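Local coordinates for borrelidin polyketide synthase, type I (Streptomyces parvulus, PDB 6OBT), which probably dehydrates a beta-hydroxyacyl intermediate to the alpha,beta-unsaturated form during borrelidin assembly, as the dehydratase part of a modular polyketide synthase, at residues H42-A47 and D222-H227; Y67-D72 and G193-C198; W203-D208 and R272-P277. One frame throughout, in Å; residues are numbered along the deposited sequence.

Contact 1 (H42-A47 and D222-H227); sequences HAFVPA and DAYGLH
Y224 reaches across to A43 and meets H42 and F44 along one side of its ring, so that one phenol side chain touches three consecutive residues of segment 42-47. With CG beside the backbone N and anti to the carbonyl carbon (chi1 -61°), the ring is carried out from CB so that its outer half passes A43. CD1 stands 3.8 Å from CE1 of H42, the two rings crossing at roughly a right angle. Further out, the A43 methyl lies over a face of the phenol, and its CB closes to 3.4 Å from CZ. CE1 faces the F44 ring, and at the tip OH approaches F44 CE1 at 3.3 Å. F44 and Y224 form a T-shaped pair, the tyrosine offering its edge to the phenylalanine face with the ring planes at 84°.

Beside this aromatic cluster the backbones are pinned together. The A43 N-H donates to A223 O at 2.9 Å, and the methyls of A43 and A223 meet beside it. The same A223 oxygen sits over the centre of the H42 imidazole. H42 is held at two points of its rim: ND1 accepts the F44 N-H at 3.0 Å, while NE2 pairs with E88 OE1, a pattern consistent with a proton on NE2. E88 also receives the N-H groups of G225 and L226, so its carboxylate ties the imidazole and the partner loop together.

E88 and L89 belong to helix 83-97, which supports the cluster, and F44 rests on V85 of that helix, L62 of strand 55-62 and P228. Thus the loop between strands 38-39 and 47-50 is joined to the loop entering helix 228-236, where H227 is the N-cap, within the double-hotdog fold of polyketide dehydratases.

Contact 2 (Y67-D72 and G193-C198); sequences YPWLAD and GPQFRC
The G193 N-H donates to D72 O across a short 2.6 Å, nearly straight at 169°, just where the 3-10 turn 68-72 comes closest to segment 193-198. The D72 side chain adds a second grip: its OD1 takes the Q195 N-H at 2.9 Å, approached from above the carboxylate plane rather than within it. P194 has no N-H to give, but its CD packs 3.4 Å from D72 OD2, so the carboxylate spans the first residues of the opposing turn, which F196 N closes onto G193 O.

D72 directly precedes H73, the first residue of the HxxxGxxxxP signature of polyketide dehydratases, and segment 193-198 begins with the last two residues of the YGP signature, after Y192. The neighbouring strands 73-75 and 190-192 pair antiparallel.

With CG between backbone N and carbonyl carbon (chi1 59°), W69 turns its indole edge to F196, whose CE2 lies near the indole plane, 3.8 Å from CE3. W69 CB meets Q195 CG at 3.5 Å. The F196 ring in turn presents its own edge to W69 O and D72 CB, and beyond the contact it touches H73 and D232 of helix 228-236.

Contact 3 (W203-D208 and R272-P277); sequences WRAGED and RVRIDP
D208 and R274 meet with their flat groups almost perpendicular, the carboxylate and guanidinium planes standing 80° apart. OD2 of D208 lies at the guanidinium edge, near its plane, and takes NH1 at 2.6 Å. The salt bridge is thus single-pronged, and its hydrogen bond is weak because the N-H points well off the oxygen (128°). R274 runs extended as far as CD and then bends at chi3 (-81°), which swings its tip back toward the aspartate and brings NH2 to within 3.9 Å of the A205 methyl.

The other oxygen of D208 leans toward D276, with their carboxylates turned moderately against each other; D208 OD1 is 3.8 Å from D276 OD2. D208 CB rests on the I275 carbonyl oxygen at 3.3 Å, and P277 CD packs against E207 O.

D208 closes the type II' turn A205-D208 of a two-residue beta-hairpin, linking strand 199-205 to strand 208-214, which pairs antiparallel with strand 270-276. The contact therefore secures a hairpin tip to the end of the next strand. D276 OD2 also accepts the Q278 N-H; with R274 close to D208, this probably eases the repulsion between two neighbouring carboxylates at the surface.

Overall arrangement
Along the chain the segments run 42-47, 67-72, 193-198, 203-208, 222-227 and 272-277, so contact 2 falls within the span of contact 1, whereas contacts 1 and 3 alternate. Contacts 1 and 2 have centres 16 Å apart and form one continuous patch: Y67 OH bonds to A43 O, and the W69 ring packs on F44 and Y224. Both touch helix 228-236. Contact 3 lies apart, its centre about 29 Å from contact 1's and 25 Å from contact 2's, at the turn between strands 199-205 and 208-214, on the opposite side of the chain's centre from contact 1. The first two join loops far apart in sequence, contact 2 beside the family signatures, while the third fastens a peripheral hairpin.

Contact 1 (H42-A47 and D222-H227)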
loop_
_atom_site.group_PDB
_atom_site.type_symbol
_atom_site.label_atom_id
_atom_site.label_comp_id
_atom_site.label_asym_id
_atom_site.label_seq_id
_atom_site.Cartn_x
_atom_site.Cartn_y
_atom_site.Cartn_z
ATOM N N HIS A 42 -0.860 -14.244 -4.388
ATOM C CA HIS A 42 -1.378 -15.012 -3.264
ATOM C C HIS A 42 -2.858 -14.724 -3.091
ATOM O O HIS A 42 -3.298 -13.584 -3.262
ATOM C CB HIS A 42 -0.657 -14.687 -1.959
ATOM C CG HIS A 42 -0.858 -15.725 -0.897
ATOM N ND1 HIS A 42 -1.959 -15.743 -0.065
ATOM C CD2 HIS A 42 -0.114 -16.808 -0.562
ATOM C CE1 HIS A 42 -1.871 -16.774 0.756
ATOM N NE2 HIS A 42 -0.763 -17.441 0.472
ATOM N N ALA A 43 -3.615 -15.761 -2.725
ATOM C CA ALA A 43 -5.061 -15.619 -2.574
ATOM C C ALA A 43 -5.423 -14.634 -1.465
ATOM O O ALA A 43 -6.334 -13.811 -1.632
ATOM C CB ALA A 43 -5.697 -16.985 -2.302
ATOM N N PHE A 44 -4.712 -14.683 -0.334
ATOM C CA PHE A 44 -5.038 -13.813 0.793
ATOM C C PHE A 44 -4.447 -12.415 0.655
ATOM O O PHE A 44 -5.019 -11.463 1.192
ATOM C CB PHE A 44 -4.541 -14.403 2.105
ATOM C CG PHE A 44 -5.308 -15.614 2.564
ATOM C CD1 PHE A 44 -6.537 -15.930 2.013
ATOM C CD2 PHE A 44 -4.787 -16.432 3.545
ATOM C CE1 PHE A 44 -7.235 -17.059 2.440
ATOM C CE2 PHE A 44 -5.473 -17.556 3.975
ATOM C CZ PHE A 44 -6.701 -17.865 3.424
ATOM N N VAL A 45 -3.294 -12.269 0.007
ATOM C CA VAL A 45 -2.718 -10.933 -0.170
ATOM C C VAL A 45 -2.434 -10.724 -1.652
ATOM O O VAL A 45 -1.302 -10.929 -2.112
ATOM C CB VAL A 45 -1.474 -10.725 0.708
ATOM C CG1 VAL A 45 -1.906 -10.479 2.139
ATOM C CG2 VAL A 45 -0.527 -11.915 0.646
ATOM N N PRO A 46 -3.442 -10.337 -2.435
ATOM C CA PRO A 46 -3.268 -10.264 -3.896
ATOM C C PRO A 46 -2.404 -9.106 -4.375
ATOM O O PRO A 46 -2.039 -9.092 -5.559
ATOM C CB PRO A 46 -4.706 -10.105 -4.414
ATOM C CG PRO A 46 -5.588 -10.495 -3.263
ATOM C CD PRO A 46 -4.841 -10.137 -2.028
ATOM N N ALA A 47 -2.073 -8.141 -3.520
ATOM C CA ALA A 47 -1.347 -6.952 -3.953
ATOM C C ALA A 47 -0.193 -6.687 -3.005
ATOM O O ALA A 47 -0.289 -6.956 -1.804
ATOM C CB ALA A 47 -2.276 -5.721 -4.000
ATOM N N ASP A 222 -4.079 -23.180 -6.259
ATOM C CA ASP A 222 -3.235 -22.419 -7.174
ATOM C C ASP A 222 -2.624 -21.192 -6.503
ATOM O O ASP A 222 -1.454 -20.870 -6.740
ATOM C CB ASP A 222 -4.039 -22.012 -8.409
ATOM C CG ASP A 222 -4.047 -23.086 -9.473
ATOM O OD1 ASP A 222 -3.130 -23.933 -9.471
ATOM O OD2 ASP A 222 -4.971 -23.089 -10.312
ATOM N N ALA A 223 -3.386 -20.497 -5.657
ATOM C CA ALA A 223 -2.919 -19.216 -5.133
ATOM C C ALA A 223 -2.349 -19.330 -3.722
ATOM O O ALA A 223 -2.352 -18.347 -2.971
ATOM C CB ALA A 223 -4.043 -18.182 -5.176
ATOM N N TYR A 224 -1.847 -20.502 -3.354
ATOM C CA TYR A 224 -1.247 -20.728 -2.050
ATOM C C TYR A 224 0.117 -21.379 -2.227
ATOM O O TYR A 224 0.395 -22.012 -3.245
ATOM C CB TYR A 224 -2.146 -21.608 -1.177
ATOM C CG TYR A 224 -3.488 -20.980 -0.910
ATOM C CD1 TYR A 224 -3.660 -20.119 0.161
ATOM C CD2 TYR A 224 -4.588 -21.261 -1.715
ATOM C CE1 TYR A 224 -4.876 -19.531 0.422
ATOM C CE2 TYR A 224 -5.831 -20.678 -1.456
ATOM C CZ TYR A 224 -5.962 -19.812 -0.384
ATOM O OH TYR A 224 -7.179 -19.212 -0.107
ATOM N N GLY A 225 0.978 -21.194 -1.232
ATOM C CA GLY A 225 2.218 -21.932 -1.193
ATOM C C GLY A 225 1.867 -23.335 -0.715
ATOM O O GLY A 225 2.003 -24.313 -1.464
ATOM N N LEU A 226 1.380 -23.422 0.522
ATOM C CA LEU A 226 0.785 -24.636 1.083
ATOM C C LEU A 226 -0.594 -24.288 1.609
ATOM O O LEU A 226 -0.717 -23.483 2.544
ATOM C CB LEU A 226 1.654 -25.224 2.200
ATOM C CG LEU A 226 1.137 -26.524 2.835
ATOM C CD1 LEU A 226 1.072 -27.619 1.778
ATOM C CD2 LEU A 226 2.018 -26.952 3.987
ATOM N N HIS A 227 -1.634 -24.879 1.009
ATOM C CA HIS A 227 -3.008 -24.537 1.375
ATOM C C HIS A 227 -3.194 -24.588 2.892
ATOM O O HIS A 227 -2.804 -25.585 3.528
ATOM C CB HIS A 227 -3.999 -25.501 0.718
ATOM C CG HIS A 227 -5.424 -25.046 0.778
ATOM N ND1 HIS A 227 -6.206 -25.190 1.907
ATOM C CD2 HIS A 227 -6.210 -24.455 -0.154
ATOM C CE1 HIS A 227 -7.410 -24.694 1.669
ATOM N NE2 HIS A 227 -7.441 -24.243 0.425
#

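Contact 2 (Y67-D72 and G193-C198)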
loop_
_atom_site.group_PDB
_atom_site.type_symbol
_atom_site.label_atom_id
_atom_site.label_comp_id
_atom_site.label_asym_id
_atom_site.label_seq_id
_atom_site.Cartn_x
_atom_site.Cartn_y
_atom_site.Cartn_z
ATOM N N TYR A 67 -13.891 -16.479 1.223
ATOM C CA TYR A 67 -13.250 -17.777 1.430
ATOM C C TYR A 67 -14.118 -18.575 2.390
ATOM O O TYR A 67 -13.796 -18.709 3.576
ATOM C CB TYR A 67 -11.833 -17.617 1.981
ATOM C CG TYR A 67 -11.037 -16.484 1.365
ATOM C CD1 TYR A 67 -11.039 -15.218 1.934
ATOM C CD2 TYR A 67 -10.280 -16.687 0.215
ATOM C CE1 TYR A 67 -10.316 -14.185 1.383
ATOM C CE2 TYR A 67 -9.551 -15.660 -0.351
ATOM C CZ TYR A 67 -9.573 -14.408 0.239
ATOM O OH TYR A 67 -8.849 -13.370 -0.309
ATOM N N PRO A 68 -15.249 -19.102 1.915
ATOM C CA PRO A 68 -16.180 -19.771 2.839
ATOM C C PRO A 68 -15.576 -20.955 3.566
ATOM O O PRO A 68 -16.038 -21.273 4.667
ATOM C CB PRO A 68 -17.349 -20.195 1.935
ATOM C CG PRO A 68 -16.860 -20.053 0.537
ATOM C CD PRO A 68 -15.790 -19.007 0.549
ATOM N N TRP A 69 -14.545 -21.596 3.009
ATOM C CA TRP A 69 -13.926 -22.724 3.694
ATOM C C TRP A 69 -13.226 -22.308 4.983
ATOM O O TRP A 69 -12.905 -23.174 5.798
ATOM C CB TRP A 69 -12.946 -23.450 2.755
ATOM C CG TRP A 69 -11.855 -22.583 2.231
ATOM C CD1 TRP A 69 -11.862 -21.870 1.065
ATOM C CD2 TRP A 69 -10.599 -22.317 2.859
ATOM N NE1 TRP A 69 -10.684 -21.171 0.932
ATOM C CE2 TRP A 69 -9.891 -21.427 2.020
ATOM C CE3 TRP A 69 -10.004 -22.739 4.052
ATOM C CZ2 TRP A 69 -8.620 -20.953 2.334
ATOM C CZ3 TRP A 69 -8.740 -22.263 4.366
ATOM C CH2 TRP A 69 -8.061 -21.381 3.508
ATOM N N LEU A 70 -13.008 -21.009 5.204
ATOM C CA LEU A 70 -12.473 -20.564 6.487
ATOM C C LEU A 70 -13.422 -20.870 7.649
ATOM O O LEU A 70 -12.979 -20.935 8.802
ATOM C CB LEU A 70 -12.156 -19.062 6.424
ATOM C CG LEU A 70 -10.896 -18.660 5.643
ATOM C CD1 LEU A 70 -10.776 -17.135 5.502
ATOM C CD2 LEU A 70 -9.642 -19.234 6.282
ATOM N N ALA A 71 -14.710 -21.086 7.380
ATOM C CA ALA A 71 -15.618 -21.482 8.450
ATOM C C ALA A 71 -15.365 -22.909 8.918
ATOM O O ALA A 71 -15.946 -23.331 9.926
ATOM C CB ALA A 71 -17.072 -21.333 8.001
ATOM N N ASP A 72 -14.527 -23.657 8.210
ATOM C CA ASP A 72 -14.177 -25.023 8.582
ATOM C C ASP A 72 -13.130 -25.092 9.691
ATOM O O ASP A 72 -12.718 -26.199 10.064
ATOM C CB ASP A 72 -13.670 -25.776 7.346
ATOM C CG ASP A 72 -14.779 -26.114 6.367
ATOM O OD1 ASP A 72 -14.475 -26.619 5.269
ATOM O OD2 ASP A 72 -15.963 -25.894 6.692
ATOM N N GLY A 193 -13.854 -28.570 9.879
ATOM C CA GLY A 193 -14.797 -28.788 8.810
ATOM C C GLY A 193 -14.171 -29.512 7.632
ATOM O O GLY A 193 -12.999 -29.898 7.662
ATOM N N PRO A 194 -14.958 -29.706 6.569
ATOM C CA PRO A 194 -14.482 -30.513 5.426
ATOM C C PRO A 194 -13.096 -30.163 4.915
ATOM O O PRO A 194 -12.278 -31.058 4.684
ATOM C CB PRO A 194 -15.561 -30.247 4.367
ATOM C CG PRO A 194 -16.796 -29.986 5.154
ATOM C CD PRO A 194 -16.355 -29.266 6.399
ATOM N N GLN A 195 -12.801 -28.877 4.723
ATOM C CA GLN A 195 -11.522 -28.521 4.120
ATOM C C GLN A 195 -10.334 -28.770 5.039
ATOM O O GLN A 195 -9.193 -28.752 4.562
ATOM C CB GLN A 195 -11.543 -27.055 3.688
ATOM C CG GLN A 195 -12.253 -26.832 2.374
ATOM C CD GLN A 195 -11.337 -26.973 1.179
ATOM O OE1 GLN A 195 -10.318 -27.671 1.227
ATOM N NE2 GLN A 195 -11.701 -26.319 0.089
ATOM N N PHE A 196 -10.568 -28.987 6.338
ATOM C CA PHE A 196 -9.481 -29.217 7.279
ATOM C C PHE A 196 -9.363 -30.672 7.721
ATOM O O PHE A 196 -8.359 -31.027 8.347
ATOM C CB PHE A 196 -9.641 -28.320 8.523
ATOM C CG PHE A 196 -9.267 -26.860 8.277
ATOM C CD1 PHE A 196 -8.067 -26.350 8.738
ATOM C CD2 PHE A 196 -10.135 -26.014 7.605
ATOM C CE1 PHE A 196 -7.713 -25.017 8.513
ATOM C CE2 PHE A 196 -9.796 -24.658 7.378
ATOM C CZ PHE A 196 -8.569 -24.176 7.827
ATOM N N ARG A 197 -10.339 -31.527 7.399
ATOM C CA ARG A 197 -10.306 -32.931 7.831
ATOM C C ARG A 197 -9.461 -33.734 6.844
ATOM O O ARG A 197 -9.949 -34.535 6.037
ATOM C CB ARG A 197 -11.706 -33.515 7.957
ATOM C CG ARG A 197 -12.575 -32.811 9.006
ATOM C CD ARG A 197 -13.822 -33.600 9.372
ATOM N NE ARG A 197 -14.790 -33.733 8.282
ATOM C CZ ARG A 197 -15.920 -33.037 8.180
ATOM N NH1 ARG A 197 -16.234 -32.128 9.097
ATOM N NH2 ARG A 197 -16.741 -33.244 7.156
ATOM N N CYS A 198 -8.158 -33.532 6.962
ATOM C CA CYS A 198 -7.203 -34.026 5.989
ATOM C C CYS A 198 -6.451 -35.251 6.460
ATOM O O CYS A 198 -5.827 -35.924 5.635
ATOM C CB CYS A 198 -6.193 -32.938 5.656
ATOM S SG CYS A 198 -6.944 -31.613 4.692
#

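Contact 3 (W203-D208 and R272-P277)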
loop_
_atom_site.group_PDB
_atom_site.type_symbol
_atom_site.label_atom_id
_atom_site.label_comp_id
_atom_site.label_asym_id
_atom_site.label_seq_id
_atom_site.Cartn_x
_atom_site.Cartn_y
_atom_site.Cartn_z
ATOM N N TRP A 203 0.751 -43.692 11.907
ATOM C CA TRP A 203 1.495 -44.758 12.567
ATOM C C TRP A 203 2.362 -44.150 13.656
ATOM O O TRP A 203 2.801 -43.007 13.551
ATOM C CB TRP A 203 2.447 -45.536 11.634
ATOM C CG TRP A 203 1.873 -46.119 10.387
ATOM C CD1 TRP A 203 1.636 -47.448 10.134
ATOM C CD2 TRP A 203 1.500 -45.411 9.203
ATOM N NE1 TRP A 203 1.129 -47.602 8.866
ATOM C CE2 TRP A 203 1.035 -46.366 8.274
ATOM C CE3 TRP A 203 1.509 -44.059 8.837
ATOM C CZ2 TRP A 203 0.579 -46.013 7.007
ATOM C CZ3 TRP A 203 1.059 -43.710 7.572
ATOM C CH2 TRP A 203 0.606 -44.685 6.671
ATOM N N ARG A 204 2.654 -44.945 14.675
ATOM C CA ARG A 204 3.744 -44.647 15.589
ATOM C C ARG A 204 5.015 -45.283 15.042
ATOM O O ARG A 204 5.040 -46.486 14.767
ATOM C CB ARG A 204 3.439 -45.172 16.993
ATOM C CG ARG A 204 4.580 -45.027 17.994
ATOM C CD ARG A 204 4.046 -45.164 19.416
ATOM N NE ARG A 204 5.096 -45.298 20.426
ATOM C CZ ARG A 204 4.900 -45.116 21.731
ATOM N NH1 ARG A 204 3.693 -44.794 22.183
ATOM N NH2 ARG A 204 5.905 -45.259 22.587
ATOM N N ALA A 205 6.058 -44.480 14.886
ATOM C CA ALA A 205 7.346 -44.930 14.364
ATOM C C ALA A 205 8.395 -44.643 15.430
ATOM O O ALA A 205 8.900 -43.519 15.519
ATOM C CB ALA A 205 7.678 -44.225 13.049
ATOM N N GLY A 206 8.724 -45.646 16.232
ATOM C CA GLY A 206 9.610 -45.405 17.357
ATOM C C GLY A 206 8.988 -44.365 18.268
ATOM O O GLY A 206 7.846 -44.511 18.723
ATOM N N GLU A 207 9.723 -43.283 18.525
ATOM C CA GLU A 207 9.204 -42.182 19.329
ATOM C C GLU A 207 8.579 -41.085 18.484
ATOM O O GLU A 207 8.106 -40.089 19.042
ATOM C CB GLU A 207 10.314 -41.589 20.208
ATOM C CG GLU A 207 10.494 -42.286 21.568
ATOM C CD GLU A 207 9.581 -41.724 22.652
ATOM O OE1 GLU A 207 8.396 -42.122 22.709
ATOM O OE2 GLU A 207 10.050 -40.887 23.454
ATOM N N ASP A 208 8.560 -41.244 17.165
ATOM C CA ASP A 208 7.995 -40.251 16.266
ATOM C C ASP A 208 6.594 -40.639 15.808
ATOM O O ASP A 208 6.183 -41.802 15.853
ATOM C CB ASP A 208 8.881 -40.051 15.036
ATOM C CG ASP A 208 10.241 -39.511 15.382
ATOM O OD1 ASP A 208 10.421 -39.029 16.518
ATOM O OD2 ASP A 208 11.133 -39.565 14.509
ATOM N N ARG A 272 3.228 -36.680 3.217
ATOM C CA ARG A 272 3.734 -37.631 4.203
ATOM C C ARG A 272 4.513 -36.848 5.251
ATOM O O ARG A 272 5.385 -36.040 4.903
ATOM C CB ARG A 272 4.614 -38.687 3.523
ATOM C CG ARG A 272 3.814 -39.465 2.521
ATOM C CD ARG A 272 4.637 -40.337 1.590
ATOM N NE ARG A 272 3.732 -41.142 0.775
ATOM C CZ ARG A 272 4.110 -42.164 0.016
ATOM N NH1 ARG A 272 3.210 -42.839 -0.688
ATOM N NH2 ARG A 272 5.386 -42.505 -0.045
ATOM N N VAL A 273 4.157 -37.033 6.522
ATOM C CA VAL A 273 4.570 -36.137 7.594
ATOM C C VAL A 273 5.262 -36.942 8.685
ATOM O O VAL A 273 4.823 -38.044 9.027
ATOM C CB VAL A 273 3.357 -35.363 8.153
ATOM C CG1 VAL A 273 3.782 -34.372 9.220
ATOM C CG2 VAL A 273 2.635 -34.639 7.025
ATOM N N ARG A 274 6.348 -36.393 9.227
ATOM C CA ARG A 274 7.060 -37.002 10.344
ATOM C C ARG A 274 7.248 -35.956 11.422
ATOM O O ARG A 274 7.851 -34.909 11.165
ATOM C CB ARG A 274 8.430 -37.565 9.931
ATOM C CG ARG A 274 9.211 -38.064 11.173
ATOM C CD ARG A 274 10.510 -38.763 10.808
ATOM N NE ARG A 274 10.283 -40.147 10.416
ATOM C CZ ARG A 274 10.530 -41.202 11.187
ATOM N NH1 ARG A 274 10.999 -41.041 12.417
ATOM N NH2 ARG A 274 10.306 -42.428 10.730
ATOM N N ILE A 275 6.738 -36.239 12.621
ATOM C CA ILE A 275 6.763 -35.309 13.746
ATOM C C ILE A 275 7.630 -35.910 14.844
ATOM O O ILE A 275 7.447 -37.075 15.220
ATOM C CB ILE A 275 5.341 -35.015 14.273
ATOM C CG1 ILE A 275 4.432 -34.555 13.127
ATOM C CG2 ILE A 275 5.375 -33.974 15.402
ATOM C CD1 ILE A 275 3.029 -34.167 13.573
ATOM N N ASP A 276 8.554 -35.112 15.372
ATOM C CA ASP A 276 9.457 -35.535 16.447
ATOM C C ASP A 276 9.233 -34.655 17.669
ATOM O O ASP A 276 9.687 -33.496 17.682
ATOM C CB ASP A 276 10.916 -35.457 15.988
ATOM C CG ASP A 276 11.931 -35.616 17.134
ATOM O OD1 ASP A 276 13.142 -35.452 16.867
ATOM O OD2 ASP A 276 11.551 -35.914 18.286
ATOM N N PRO A 277 8.585 -35.151 18.724
ATOM C CA PRO A 277 8.362 -34.324 19.920
ATOM C C PRO A 277 9.590 -34.102 20.794
ATOM O O PRO A 277 9.478 -33.404 21.808
ATOM C CB PRO A 277 7.286 -35.116 20.685
ATOM C CG PRO A 277 6.645 -35.997 19.658
ATOM C CD PRO A 277 7.767 -36.373 18.738
#